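PDB 4K2M: NTD biosynthesis operon protein NtdA, which catalyses the reversible, pyridoxal phosphate-dependent transamination of 3-dehydro-glucose 6-phosphate with glutamate, giving kanosamine 6-phosphate on the route to the antibiotic neotrehalosadiamine. Local coordinates for residues S154-A159 with I222-Q227; P197-L200 with H204-M207; H209-A214 with G235-I240; A130-L135 with F291-K296; L138-G143 with T192-P197. All coordinates share one frame; numbering follows the deposited sequence.

Contact 1. Residues S154-A159 with I222-Q227; sequences SATENA and IEDACQ. With O1G (3-deoxy-3-[(E)-({3-hydroxy-2-methyl-5-[(phosphonooxy)methyl]pyridin-4-yl}methylidene)amino]-6-O-phosphono-alpha-D-gluco pyranose), chain C.
A chi1 of 177° swings the Asp224 carboxylate away from its backbone N and out from its strand toward helix 154-163, while a chi1 of -48° places Thr156 OG1 beside its own backbone N, facing the carboxylate. Thr156 OG1 donates to Asp224 OD2 over 2.7 Å, meeting that oxygen nearly along its C-O axis; the same hydroxyl is also hydrogen-bonded to Ser152. The other oxygen is used within its own segment: Cys226 N donates to Asp224 OD1 at 2.9 Å, an Asx turn that fixes the rotation of the carboxylate. Held by both oxygens, Asp224 sets OD2 2.7 Å from the pyridine nitrogen N1' of the external aldimine. This is the aspartate of fold type I (aspartate aminotransferase fold) enzymes, which in this family is understood to keep the ring nitrogen protonated and the cofactor an electron sink; Thr156 acts as its second shell. Round the same ring, Ala155 CB packs 3.4 Å from C5T, the carbon carrying the cofactor phosphate, and Cys226 CB lies 3.6 Å from N1'. Gln227, extended beyond CG, donates from NE2 to the ring hydroxyl O3 at 2.6 Å, and its OE1 accepts from Tyr201 N.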
# COMPACT_ATOMS: atom_id res chain seq x y z
N SER A 154 13.06 8.41 8.21
CA SER A 154 12.09 9.51 8.25
C SER A 154 10.65 9.04 8.45
O SER A 154 9.78 9.82 8.83
CB SER A 154 12.17 10.36 6.97
OG SER A 154 13.43 11.00 6.86
N ALA A 155 10.39 7.77 8.19
CA ALA A 155 9.04 7.23 8.33
C ALA A 155 8.46 7.40 9.72
O ALA A 155 7.26 7.59 9.88
CB ALA A 155 9.03 5.77 7.95
N THR A 156 9.32 7.30 10.73
CA THR A 156 8.86 7.33 12.11
C THR A 156 8.25 8.72 12.40
O THR A 156 7.10 8.83 12.83
CB THR A 156 9.99 6.99 13.11
OG1 THR A 156 10.68 5.80 12.69
CG2 THR A 156 9.43 6.78 14.53
N GLU A 157 9.02 9.78 12.14
CA GLU A 157 8.53 11.14 12.36
C GLU A 157 7.36 11.46 11.42
O GLU A 157 6.43 12.18 11.79
CB GLU A 157 9.67 12.16 12.18
CG GLU A 157 10.03 12.44 10.73
CD GLU A 157 11.37 13.13 10.55
OE1 GLU A 157 12.40 12.54 10.93
OE2 GLU A 157 11.39 14.26 10.00
N ASN A 158 7.38 10.90 10.22
CA ASN A 158 6.29 11.19 9.28
C ASN A 158 4.97 10.64 9.76
O ASN A 158 3.93 11.26 9.59
CB ASN A 158 6.60 10.64 7.88
CG ASN A 158 7.57 11.51 7.11
OD1 ASN A 158 7.69 12.71 7.37
ND2 ASN A 158 8.32 10.89 6.19
N ALA A 159 5.01 9.45 10.36
CA ALA A 159 3.79 8.85 10.88
C ALA A 159 3.21 9.69 12.01
O ALA A 159 1.99 9.82 12.14
CB ALA A 159 4.06 7.43 11.35
N ILE A 222 4.14 3.25 22.07
CA ILE A 222 4.00 2.55 20.81
C ILE A 222 5.42 2.39 20.30
O ILE A 222 6.14 3.37 20.14
CB ILE A 222 3.11 3.34 19.82
CG1 ILE A 222 3.21 2.74 18.41
CG2 ILE A 222 3.42 4.84 19.84
CD1 ILE A 222 2.11 3.25 17.45
N GLU A 223 5.83 1.15 20.07
CA GLU A 223 7.22 0.93 19.71
C GLU A 223 7.34 0.70 18.21
O GLU A 223 6.51 0.03 17.60
CB GLU A 223 7.82 -0.24 20.49
CG GLU A 223 7.15 -1.56 20.18
CD GLU A 223 7.70 -2.71 20.99
OE1 GLU A 223 8.77 -2.57 21.62
OE2 GLU A 223 7.04 -3.77 20.99
N ASP A 224 8.37 1.30 17.62
CA ASP A 224 8.65 1.12 16.21
C ASP A 224 9.64 -0.03 16.16
O ASP A 224 10.83 0.16 16.40
CB ASP A 224 9.30 2.39 15.65
CG ASP A 224 9.68 2.26 14.19
OD1 ASP A 224 9.75 1.13 13.67
OD2 ASP A 224 9.93 3.31 13.58
N ALA A 225 9.14 -1.22 15.87
CA ALA A 225 9.99 -2.39 15.78
C ALA A 225 10.09 -2.79 14.32
O ALA A 225 10.27 -3.97 13.98
CB ALA A 225 9.39 -3.54 16.60
N CYS A 226 9.97 -1.80 13.43
CA CYS A 226 9.99 -2.11 12.00
C CYS A 226 11.27 -2.82 11.54
O CYS A 226 11.25 -3.60 10.57
CB CYS A 226 9.69 -0.87 11.16
SG CYS A 226 7.96 -0.36 11.34
N GLN A 227 12.38 -2.61 12.27
CA GLN A 227 13.64 -3.30 11.95
C GLN A 227 13.97 -4.42 12.94
O GLN A 227 15.06 -4.97 12.90
CB GLN A 227 14.80 -2.30 11.97
CG GLN A 227 14.75 -1.29 10.81
CD GLN A 227 15.90 -0.30 10.86
OE1 GLN A 227 16.83 -0.44 11.66
NE2 GLN A 227 15.84 0.72 10.00
P O1G C . 7.84 0.91 5.84
C3A O1G C . 12.27 1.85 9.48
O3 O1G C . 13.52 1.47 9.13
C1 O1G C . 15.22 2.17 3.85
N1' O1G C . 10.68 2.56 11.08
C2 O1G C . 14.65 2.13 5.27
O2 O1G C . 15.75 1.56 6.06
C9A O1G C . 11.95 2.20 10.79
C2A O1G C . 12.96 2.19 11.92
C3 O1G C . 13.37 1.30 5.40
N3' O1G C . 12.86 1.61 6.74
O1 O1G C . 15.79 0.91 3.46
C4 O1G C . 12.36 1.61 4.27
O4 O1G C . 11.52 0.43 4.31
C4A O1G C . 11.31 1.87 8.49
C4B O1G C . 11.63 1.52 7.09
C5 O1G C . 13.10 1.55 2.94
O5 O1G C . 14.19 2.48 2.90
C5A O1G C . 10.01 2.25 8.81
C5T O1G C . 8.81 2.34 7.85
C6 O1G C . 12.29 2.03 1.77
C6A O1G C . 9.73 2.60 10.13
OP1 O1G C . 6.77 1.99 5.84
OP2 O1G C . 7.27 -0.47 5.83
OP3 O1G C . 8.94 1.20 4.80
OP4 O1G C . 8.53 1.02 7.33
O6 O1G C . 12.82 1.76 0.53
P' O1G C . 11.87 1.45 -0.73
OP6 O1G C . 11.12 0.18 -0.37
OP7 O1G C . 10.96 2.64 -0.96
OP8 O1G C . 12.88 1.25 -1.85

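Contact 2. Residues P197-L200 with H204-M207; sequences PVHL and HSDM
The loop between strand 192-195 and helix 207-217, part of a beta-alpha-beta crossover in the large domain, folds back on itself here, and the ring of His199 fills the bend. Two flat groups meet in a T-shaped (edge-to-face) stack: the CD2 edge of His204 points at one face of His199, the planes stand 71° apart and the centroids are 4.6 Å from each other. The closest approach, His204 CD2 to His199 CE1 at 3.5 Å, is offset toward the rim of the His199 ring. At the edge of that ring, near its plane, lie Ser205 CB and Met207 SD. Ser205 OG and His199 ND1 share a hydrogen bond of 3.2 Å, made possible because the serine hydroxyl lies beside its own backbone N (chi1 -64°). Met207 SD is 3.6 Å from His199 CE1, a Met-aromatic contact reached by bending the methionine chain at both chi2 and chi3. The same sulfur rests 3.6 Å from Pro197 CG, the two side chains crossing at about a right angle. On its far nitrogen, NE2, His199 is hydrogen-bonded to Glu223 of strand 220-224, so both imidazole nitrogens have partners and the ring is fixed in rotation. Val198, beside it, touches the bound aldimine. The segment, with an inverse gamma turn at His199, follows the C-terminal end of a parallel strand, where alpha/beta folds place their ligand pockets.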
# COMPACT_ATOMS: atom_id res chain seq x y z
N PRO A 197 9.65 4.65 21.16
CA PRO A 197 11.02 4.13 21.02
C PRO A 197 11.18 3.41 19.69
O PRO A 197 10.23 2.81 19.19
CB PRO A 197 11.14 3.12 22.17
CG PRO A 197 9.73 2.70 22.47
CD PRO A 197 8.86 3.89 22.15
N VAL A 198 12.38 3.47 19.14
CA VAL A 198 12.69 2.76 17.91
C VAL A 198 13.76 1.71 18.18
O VAL A 198 14.80 2.01 18.78
CB VAL A 198 13.21 3.71 16.85
CG1 VAL A 198 13.52 2.95 15.54
CG2 VAL A 198 12.20 4.83 16.59
N HIS A 199 13.53 0.48 17.74
CA HIS A 199 14.55 -0.55 17.94
C HIS A 199 15.50 -0.48 16.76
O HIS A 199 15.47 -1.30 15.85
CB HIS A 199 13.91 -1.93 18.11
CG HIS A 199 12.89 -1.95 19.21
ND1 HIS A 199 13.07 -1.25 20.38
CD2 HIS A 199 11.67 -2.52 19.28
CE1 HIS A 199 11.99 -1.40 21.14
NE2 HIS A 199 11.13 -2.16 20.49
N LEU A 200 16.33 0.55 16.78
CA LEU A 200 17.10 0.94 15.60
C LEU A 200 18.19 -0.06 15.28
O LEU A 200 18.91 -0.52 16.18
CB LEU A 200 17.72 2.31 15.82
CG LEU A 200 18.27 2.98 14.56
CD1 LEU A 200 17.18 3.17 13.50
CD2 LEU A 200 18.86 4.34 14.96
N HIS A 204 17.24 -3.82 20.57
CA HIS A 204 16.07 -3.59 21.43
C HIS A 204 16.33 -2.40 22.36
O HIS A 204 17.35 -2.34 23.06
CB HIS A 204 15.82 -4.85 22.27
CG HIS A 204 14.38 -5.12 22.56
ND1 HIS A 204 13.91 -6.38 22.88
CD2 HIS A 204 13.30 -4.30 22.58
CE1 HIS A 204 12.60 -6.32 23.09
NE2 HIS A 204 12.21 -5.07 22.91
N SER A 205 15.40 -1.43 22.36
CA SER A 205 15.46 -0.31 23.29
C SER A 205 15.28 -0.82 24.71
O SER A 205 14.84 -1.95 24.91
CB SER A 205 14.33 0.67 23.00
OG SER A 205 14.46 1.25 21.73
N ASP A 206 15.60 0.02 25.70
CA ASP A 206 15.45 -0.37 27.11
C ASP A 206 13.99 -0.26 27.52
O ASP A 206 13.60 0.69 28.21
CB ASP A 206 16.32 0.50 28.00
CG ASP A 206 16.36 0.02 29.46
OD1 ASP A 206 15.57 -0.88 29.85
OD2 ASP A 206 17.19 0.56 30.22
N MET A 207 13.19 -1.24 27.12
CA MET A 207 11.74 -1.10 27.22
C MET A 207 11.20 -1.13 28.65
O MET A 207 10.22 -0.45 28.97
CB MET A 207 11.03 -2.14 26.35
CG MET A 207 11.22 -1.92 24.84
SD MET A 207 10.54 -0.35 24.30
CE MET A 207 8.80 -0.66 24.51

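Contact 3. Residues H209-A214 with G235-I240; sequences HIRQIA and GKYADI
Arg211 lies edge-on to the loop 235-240, its guanidinium turned so that the acceptors it meets sit in its own plane. From helix 207-217 its side chain bends at chi2 and chi3 (48° and 68°), which brings the group to the Tyr237 carbonyl, late in the type I turn from Gly235 to Ala238. NE and NH2 together grip a single atom, the carbonyl oxygen of Tyr237: Arg211 NE to Tyr237 O measures 3.0 Å, and Arg211 NH2 to Tyr237 O 3.1 Å. Both nitrogens approach from the same face of that carbonyl, NE tilted from its plane and NH2 further above it. Against Asp239 the orientation is different. The carboxylate stands almost perpendicular to the guanidinium, at 86°, and NH2 comes to OD2 from above the carboxylate plane at 3.1 Å, making a salt bridge with one nitrogen rather than a paired, coplanar one. A water completes the ring, accepting from Arg211 NH1 and donating to Asp239 OD2, each over 2.8 Å. The aliphatic part of the arginine also packs on Tyr237, with Arg211 CB 3.7 Å from Tyr237 CB, while the phenol ring is turned obliquely to the guanidinium. Further partners lie outside: Asn215 takes NH1, and Val221 N of the neighbouring strand donates to Asp239 OD2. Arg211 thus ties the helix to the turn leading into strand 240-244, alongside packing of Tyr237 on Met207. Shared among a backbone carbonyl, a carboxylate and water, the positive charge is probably well compensated, and the carboxylate should be favoured in its ionised form.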
# COMPACT_ATOMS: atom_id res chain seq x y z
N HIS A 209 12.60 0.14 31.33
CA HIS A 209 12.83 1.46 31.90
C HIS A 209 11.86 2.46 31.26
O HIS A 209 11.25 3.27 31.94
CB HIS A 209 14.29 1.84 31.70
CG HIS A 209 14.72 3.06 32.44
ND1 HIS A 209 13.84 3.86 33.14
CD2 HIS A 209 15.94 3.63 32.59
CE1 HIS A 209 14.50 4.87 33.69
NE2 HIS A 209 15.78 4.75 33.37
N ILE A 210 11.70 2.37 29.94
CA ILE A 210 10.72 3.20 29.24
C ILE A 210 9.31 3.00 29.81
O ILE A 210 8.59 3.97 30.04
CB ILE A 210 10.78 2.95 27.71
CG1 ILE A 210 12.12 3.43 27.15
CG2 ILE A 210 9.62 3.67 27.01
CD1 ILE A 210 12.37 3.07 25.67
N ARG A 211 8.92 1.75 30.06
CA ARG A 211 7.59 1.47 30.61
C ARG A 211 7.44 2.03 32.03
O ARG A 211 6.36 2.52 32.41
CB ARG A 211 7.32 -0.05 30.57
CG ARG A 211 6.10 -0.55 31.36
CD ARG A 211 4.86 0.26 31.07
NE ARG A 211 4.36 0.09 29.72
CZ ARG A 211 3.29 0.72 29.23
NH1 ARG A 211 2.62 1.58 29.98
NH2 ARG A 211 2.90 0.49 27.99
N GLN A 212 8.50 1.98 32.82
CA GLN A 212 8.42 2.58 34.15
C GLN A 212 8.12 4.08 34.07
O GLN A 212 7.31 4.58 34.84
CB GLN A 212 9.71 2.34 34.93
CG GLN A 212 9.86 0.91 35.40
CD GLN A 212 11.27 0.62 35.90
OE1 GLN A 212 12.13 1.50 35.93
NE2 GLN A 212 11.50 -0.63 36.30
N ILE A 213 8.78 4.78 33.16
CA ILE A 213 8.50 6.20 32.96
C ILE A 213 7.09 6.41 32.44
O ILE A 213 6.36 7.28 32.93
CB ILE A 213 9.51 6.85 32.00
CG1 ILE A 213 10.91 6.75 32.61
CG2 ILE A 213 9.14 8.31 31.75
CD1 ILE A 213 12.03 7.10 31.66
N ALA A 214 6.69 5.63 31.44
CA ALA A 214 5.34 5.74 30.88
C ALA A 214 4.27 5.53 31.95
O ALA A 214 3.29 6.27 31.99
CB ALA A 214 5.15 4.77 29.74
N GLY A 235 7.49 -6.37 22.42
CA GLY A 235 6.14 -5.99 22.77
C GLY A 235 5.73 -6.22 24.21
O GLY A 235 4.62 -5.84 24.60
N LYS A 236 6.62 -6.80 25.01
CA LYS A 236 6.27 -7.11 26.40
C LYS A 236 5.77 -5.89 27.16
O LYS A 236 4.77 -5.97 27.89
CB LYS A 236 7.47 -7.70 27.13
CG LYS A 236 7.18 -8.07 28.59
CD LYS A 236 8.29 -8.95 29.14
CE LYS A 236 8.09 -9.23 30.62
NZ LYS A 236 9.26 -9.97 31.17
N TYR A 237 6.44 -4.76 26.97
CA TYR A 237 6.11 -3.56 27.69
C TYR A 237 5.45 -2.47 26.84
O TYR A 237 5.31 -1.34 27.29
CB TYR A 237 7.38 -2.99 28.32
CG TYR A 237 8.01 -3.92 29.33
CD1 TYR A 237 7.40 -4.16 30.56
CD2 TYR A 237 9.23 -4.53 29.07
CE1 TYR A 237 7.99 -5.01 31.49
CE2 TYR A 237 9.82 -5.38 29.99
CZ TYR A 237 9.20 -5.61 31.20
OH TYR A 237 9.80 -6.45 32.11
N ALA A 238 5.04 -2.82 25.62
CA ALA A 238 4.41 -1.82 24.74
C ALA A 238 2.90 -1.99 24.65
O ALA A 238 2.38 -3.11 24.73
CB ALA A 238 5.02 -1.90 23.35
N ASP A 239 2.18 -0.88 24.48
CA ASP A 239 0.74 -0.96 24.21
C ASP A 239 0.49 -1.40 22.77
O ASP A 239 -0.38 -2.23 22.50
CB ASP A 239 0.08 0.38 24.45
CG ASP A 239 0.24 0.83 25.88
OD1 ASP A 239 -0.29 0.12 26.76
OD2 ASP A 239 0.91 1.87 26.11
N ILE A 240 1.28 -0.84 21.86
CA ILE A 240 1.27 -1.26 20.46
C ILE A 240 2.67 -1.52 19.95
O ILE A 240 3.60 -0.77 20.26
CB ILE A 240 0.61 -0.18 19.57
CG1 ILE A 240 -0.90 -0.19 19.79
CG2 ILE A 240 0.96 -0.40 18.07
CD1 ILE A 240 -1.68 0.53 18.72
O HOH W 1 0.50 2.76 28.68

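Contact 4. Residues A130-L135 with F291-K296; sequences AIMIGL and FGFNSK. With O1G (3-deoxy-3-[(E)-({3-hydroxy-2-methyl-5-[(phosphonooxy)methyl]pyridin-4-yl}methylidene)amino]-6-O-phosphono-alpha-D-gluco pyranose), chain I.
CH-pi and Met-aromatic packing links Met132 and Phe293, which approach from opposite directions. Met132 CE sits over the centre of the Phe293 ring, 3.6 Å from the centroid and only 12° off the ring normal, a CH-pi contact in which the methyl is centred on the face. The sulfur follows at a slant: Met132 SD is 4.5 Å from the same centroid, an oblique Met-aromatic contact. The methionine arrives there by running straight through chi1 and chi2 before bending at chi3 (64°) to lay its methyl on the ring. Further apolar contacts come from the next residue of the helix. Ile133 CG1 is 4.2 Å from Phe293 CD2, and Ile133 CD1 reaches further along the loop to lie 3.8 Å from Ser295 CB. Between them, the two helix residues support alternate positions of the segment 291-296, Phe293 and Ser295. In the large domain of this fold type I aminotransferase, helix 127-137 carries the cofactor-binding residue Thr128 in its first turn, and the segment 291-296 runs along the dimer interface, where Phe293 also packs on Ala162 of the second subunit. The polar interaction belongs to the residue in between. Asn294, whose CB points away from the helix, donates from ND2 to phosphate oxygen OP1 of an external aldimine at 2.7 Å. That ligand is also hydrogen-bonded to Ser244, Gln227 and Tyr381 of the second subunit and to Thr100 and Tyr276 of the chain that supplies Asn294, which places the pocket between two chains.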
# COMPACT_ATOMS: atom_id res chain seq x y z
N ALA A 130 1.35 1.42 9.86
CA ALA A 130 1.17 0.79 11.15
C ALA A 130 1.39 1.80 12.29
O ALA A 130 0.62 1.85 13.26
CB ALA A 130 2.14 -0.40 11.29
N ILE A 131 2.44 2.61 12.20
CA ILE A 131 2.69 3.59 13.25
C ILE A 131 1.59 4.65 13.27
O ILE A 131 1.08 5.02 14.33
CB ILE A 131 4.07 4.25 13.08
CG1 ILE A 131 5.16 3.18 13.13
CG2 ILE A 131 4.27 5.34 14.17
CD1 ILE A 131 6.51 3.66 12.60
N MET A 132 1.21 5.14 12.09
CA MET A 132 0.19 6.17 11.99
C MET A 132 -1.14 5.70 12.54
O MET A 132 -1.78 6.39 13.35
CB MET A 132 0.04 6.62 10.53
CG MET A 132 -0.85 7.81 10.37
SD MET A 132 -0.97 8.18 8.61
CE MET A 132 -1.79 6.71 8.01
N ILE A 133 -1.57 4.52 12.13
CA ILE A 133 -2.81 3.96 12.63
C ILE A 133 -2.74 3.68 14.13
O ILE A 133 -3.68 3.98 14.88
CB ILE A 133 -3.16 2.68 11.85
CG1 ILE A 133 -3.60 3.07 10.44
CG2 ILE A 133 -4.29 1.94 12.52
CD1 ILE A 133 -3.54 1.90 9.45
N GLY A 134 -1.61 3.14 14.60
CA GLY A 134 -1.47 2.84 16.02
C GLY A 134 -1.61 4.09 16.87
O GLY A 134 -2.28 4.09 17.90
N LEU A 135 -0.97 5.18 16.45
CA LEU A 135 -1.08 6.45 17.17
C LEU A 135 -2.53 6.92 17.24
O LEU A 135 -3.04 7.29 18.30
CB LEU A 135 -0.20 7.52 16.52
CG LEU A 135 1.30 7.38 16.75
CD1 LEU A 135 2.10 8.28 15.80
CD2 LEU A 135 1.63 7.73 18.18
N PHE A 291 -13.26 8.96 10.28
CA PHE A 291 -12.64 8.54 9.03
C PHE A 291 -11.64 7.43 9.25
O PHE A 291 -11.25 7.14 10.38
CB PHE A 291 -11.91 9.73 8.38
CG PHE A 291 -10.67 10.14 9.10
CD1 PHE A 291 -9.42 9.63 8.74
CD2 PHE A 291 -10.73 11.06 10.14
CE1 PHE A 291 -8.27 10.01 9.42
CE2 PHE A 291 -9.59 11.46 10.81
CZ PHE A 291 -8.35 10.93 10.45
N GLY A 292 -11.20 6.82 8.16
CA GLY A 292 -10.14 5.83 8.24
C GLY A 292 -9.35 5.86 6.96
O GLY A 292 -9.63 6.69 6.09
N PHE A 293 -8.37 4.98 6.84
CA PHE A 293 -7.52 4.94 5.66
C PHE A 293 -7.79 3.70 4.84
O PHE A 293 -8.60 2.86 5.23
CB PHE A 293 -6.05 4.93 6.08
CG PHE A 293 -5.66 6.10 6.93
CD1 PHE A 293 -5.22 7.28 6.34
CD2 PHE A 293 -5.74 6.02 8.31
CE1 PHE A 293 -4.86 8.37 7.13
CE2 PHE A 293 -5.39 7.11 9.10
CZ PHE A 293 -4.95 8.28 8.50
N ASN A 294 -7.13 3.59 3.69
CA ASN A 294 -7.16 2.35 2.94
C ASN A 294 -5.82 1.67 3.13
O ASN A 294 -4.97 1.68 2.23
CB ASN A 294 -7.39 2.63 1.45
CG ASN A 294 -7.60 1.36 0.64
OD1 ASN A 294 -7.75 0.27 1.20
ND2 ASN A 294 -7.61 1.50 -0.69
N SER A 295 -5.63 1.04 4.29
CA SER A 295 -4.29 0.64 4.68
C SER A 295 -4.17 -0.75 5.27
O SER A 295 -3.28 -0.97 6.09
CB SER A 295 -3.70 1.66 5.65
OG SER A 295 -3.62 2.94 5.05
N LYS A 296 -5.04 -1.68 4.87
CA LYS A 296 -4.81 -3.09 5.18
C LYS A 296 -3.73 -3.66 4.27
O LYS A 296 -3.52 -3.19 3.15
CB LYS A 296 -6.10 -3.90 5.00
CG LYS A 296 -7.20 -3.56 5.99
CD LYS A 296 -8.52 -4.20 5.58
CE LYS A 296 -8.43 -5.72 5.62
NZ LYS A 296 -7.95 -6.20 6.96
P O1G I . -8.96 2.69 -3.72
C3A O1G I . -14.11 4.60 -5.58
O3 O1G I . -15.03 3.72 -6.05
C1 O1G I . -15.60 -1.15 -3.41
N1' O1G I . -13.31 6.80 -5.30
C2 O1G I . -15.39 0.27 -3.95
O2 O1G I . -16.36 0.43 -5.03
C9A O1G I . -14.25 5.97 -5.79
C2A O1G I . -15.43 6.56 -6.55
C3 O1G I . -13.97 0.49 -4.48
N3' O1G I . -13.91 1.95 -4.68
O1 O1G I . -15.55 -2.09 -4.48
C4 O1G I . -12.89 -0.03 -3.50
O4 O1G I . -11.75 -0.11 -4.37
C4A O1G I . -13.01 4.10 -4.89
C4B O1G I . -12.85 2.65 -4.64
C5 O1G I . -13.26 -1.46 -3.10
O5 O1G I . -14.55 -1.51 -2.48
C5A O1G I . -12.06 4.98 -4.41
C5T O1G I . -10.80 4.61 -3.62
C6 O1G I . -12.37 -2.05 -2.04
C6A O1G I . -12.23 6.34 -4.63
OP1 O1G I . -8.32 3.37 -2.54
OP2 O1G I . -7.96 2.37 -4.79
OP3 O1G I . -9.81 1.49 -3.27
OP4 O1G I . -9.96 3.76 -4.46
O6 O1G I . -12.58 -3.37 -1.70
P' O1G I . -11.34 -4.27 -1.22
OP6 O1G I . -10.29 -4.15 -2.31
OP7 O1G I . -10.90 -3.73 0.12
OP8 O1G I . -11.95 -5.67 -1.15

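Contact 5. Residues L138-G143 with T192-P197; sequences LGLNPG and TKFILP
The ring of Phe194 is met at its edge by Leu138, whose CB lies in the ring plane 3.5 Å from CE1, while Leu140 comes in obliquely with its CB 3.6 Å from CE2. The two leucines therefore bracket the outer end of the phenyl group, one on the CE1 side and one on the CE2 side, with the backbone of Gly139 passing beyond CZ. Each adds a methyl: Leu138 CD1 stands 3.8 Å from Phe194 CE1, and Leu140 CD1 3.7 Å from Phe194 CE2. In Leu140 a chi1 of -176° carries the branch back along the ring instead of past it. All of this is apolar packing, without a hydrogen bond between the segments. The turn that presents the leucines is a Schellman motif ending helix 127-137: Gly139 takes up a positive phi of 98°, where a side chain would collide with the preceding carbonyl, and the chain reverses into the loop leading to strand 145-148. Phe194 belongs to strand 192-195, next to that strand in the mixed seven-stranded sheet of the large domain, and points from it toward the helix end. The packing thus seats the C-terminal end of the helix against the sheet, well away from the cofactor. Leu138 also touches Ile222 and Leu140 touches Val146, so the leucines reach the two strands that flank 192-195 in the sheet.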
# COMPACT_ATOMS: atom_id res chain seq x y z
N LEU A 138 -4.69 4.73 19.46
CA LEU A 138 -4.37 5.00 20.86
C LEU A 138 -4.94 6.34 21.32
O LEU A 138 -4.80 6.71 22.48
CB LEU A 138 -2.86 5.00 21.06
CG LEU A 138 -2.17 3.65 21.22
CD1 LEU A 138 -0.65 3.80 21.08
CD2 LEU A 138 -2.50 3.05 22.58
N GLY A 139 -5.58 7.07 20.42
CA GLY A 139 -6.28 8.30 20.79
C GLY A 139 -5.51 9.58 20.55
O GLY A 139 -5.83 10.61 21.15
N LEU A 140 -4.49 9.54 19.69
CA LEU A 140 -3.73 10.76 19.40
C LEU A 140 -4.62 11.85 18.83
O LEU A 140 -5.33 11.63 17.84
CB LEU A 140 -2.57 10.51 18.42
CG LEU A 140 -1.72 11.78 18.19
CD1 LEU A 140 -0.23 11.47 18.15
CD2 LEU A 140 -2.13 12.56 16.93
N ASN A 141 -4.56 13.03 19.44
CA ASN A 141 -5.24 14.22 18.94
C ASN A 141 -4.21 15.23 18.44
O ASN A 141 -3.08 15.23 18.91
CB ASN A 141 -6.06 14.84 20.06
CG ASN A 141 -7.16 13.92 20.55
OD1 ASN A 141 -7.90 13.34 19.75
ND2 ASN A 141 -7.26 13.77 21.86
N PRO A 142 -4.60 16.10 17.49
CA PRO A 142 -3.62 17.05 16.96
C PRO A 142 -2.99 17.87 18.08
O PRO A 142 -3.70 18.31 19.00
CB PRO A 142 -4.46 17.95 16.05
CG PRO A 142 -5.57 17.06 15.60
CD PRO A 142 -5.90 16.21 16.80
N GLY A 143 -1.67 18.03 18.03
CA GLY A 143 -0.95 18.75 19.06
C GLY A 143 -0.36 17.89 20.16
O GLY A 143 0.50 18.36 20.91
N THR A 192 2.48 15.83 26.56
CA THR A 192 3.05 14.53 26.20
C THR A 192 2.00 13.44 26.39
O THR A 192 1.40 13.32 27.45
CB THR A 192 4.27 14.15 27.06
OG1 THR A 192 5.18 15.25 27.12
CG2 THR A 192 4.98 12.89 26.48
N LYS A 193 1.78 12.63 25.36
CA LYS A 193 0.83 11.54 25.46
C LYS A 193 1.48 10.20 25.13
O LYS A 193 1.01 9.16 25.57
CB LYS A 193 -0.38 11.80 24.55
CG LYS A 193 -1.24 12.99 24.97
CD LYS A 193 -1.70 12.86 26.42
CE LYS A 193 -2.62 14.00 26.85
NZ LYS A 193 -2.03 15.33 26.55
N PHE A 194 2.58 10.24 24.37
CA PHE A 194 3.20 9.02 23.85
C PHE A 194 4.71 8.99 23.99
O PHE A 194 5.36 10.03 23.91
CB PHE A 194 2.91 8.88 22.35
CG PHE A 194 1.45 8.80 22.04
CD1 PHE A 194 0.81 7.57 22.05
CD2 PHE A 194 0.73 9.94 21.72
CE1 PHE A 194 -0.55 7.49 21.77
CE2 PHE A 194 -0.62 9.86 21.43
CZ PHE A 194 -1.26 8.64 21.45
N ILE A 195 5.27 7.79 24.16
CA ILE A 195 6.68 7.56 23.92
C ILE A 195 6.78 6.59 22.74
O ILE A 195 6.09 5.57 22.73
CB ILE A 195 7.37 6.90 25.11
CG1 ILE A 195 7.11 7.69 26.40
CG2 ILE A 195 8.86 6.84 24.87
CD1 ILE A 195 7.79 7.06 27.64
N LEU A 196 7.64 6.90 21.77
CA LEU A 196 7.78 6.08 20.55
C LEU A 196 9.25 5.68 20.42
O LEU A 196 10.01 6.28 19.67
CB LEU A 196 7.33 6.90 19.33
CG LEU A 196 6.83 6.21 18.06
CD1 LEU A 196 6.58 7.25 16.96
CD2 LEU A 196 7.78 5.14 17.57
N PRO A 197 9.65 4.65 21.16
CA PRO A 197 11.02 4.13 21.02
C PRO A 197 11.18 3.41 19.69
O PRO A 197 10.23 2.81 19.19
CB PRO A 197 11.14 3.12 22.17
CG PRO A 197 9.73 2.70 22.47
CD PRO A 197 8.86 3.89 22.15

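Contacts 1, 2 and 5 follow the neighbouring strands 192-195 and 220-224: Ile222 N to Ile195 O (3.1 Å) and Asp224 N to Pro197 O (2.9 Å) pair them, and Pro197 belongs to both contact 2 and contact 5. Contact 2 meets contact 1 also where Met207 CE packs 3.5 Å from Glu223 OE1, and contact 3 adds Glu223 N to Ile240 O (3.0 Å). Contact 4 packs on contact 1, with Ile131 CD1 3.6 Å from Asp224 OD2, and continues along its helix into contact 5. Contacts 1 and 4, centres about 13 Å apart, serve different copies of the bound aldimine, whereas contacts 3 and 5 lie away from the ligand pockets.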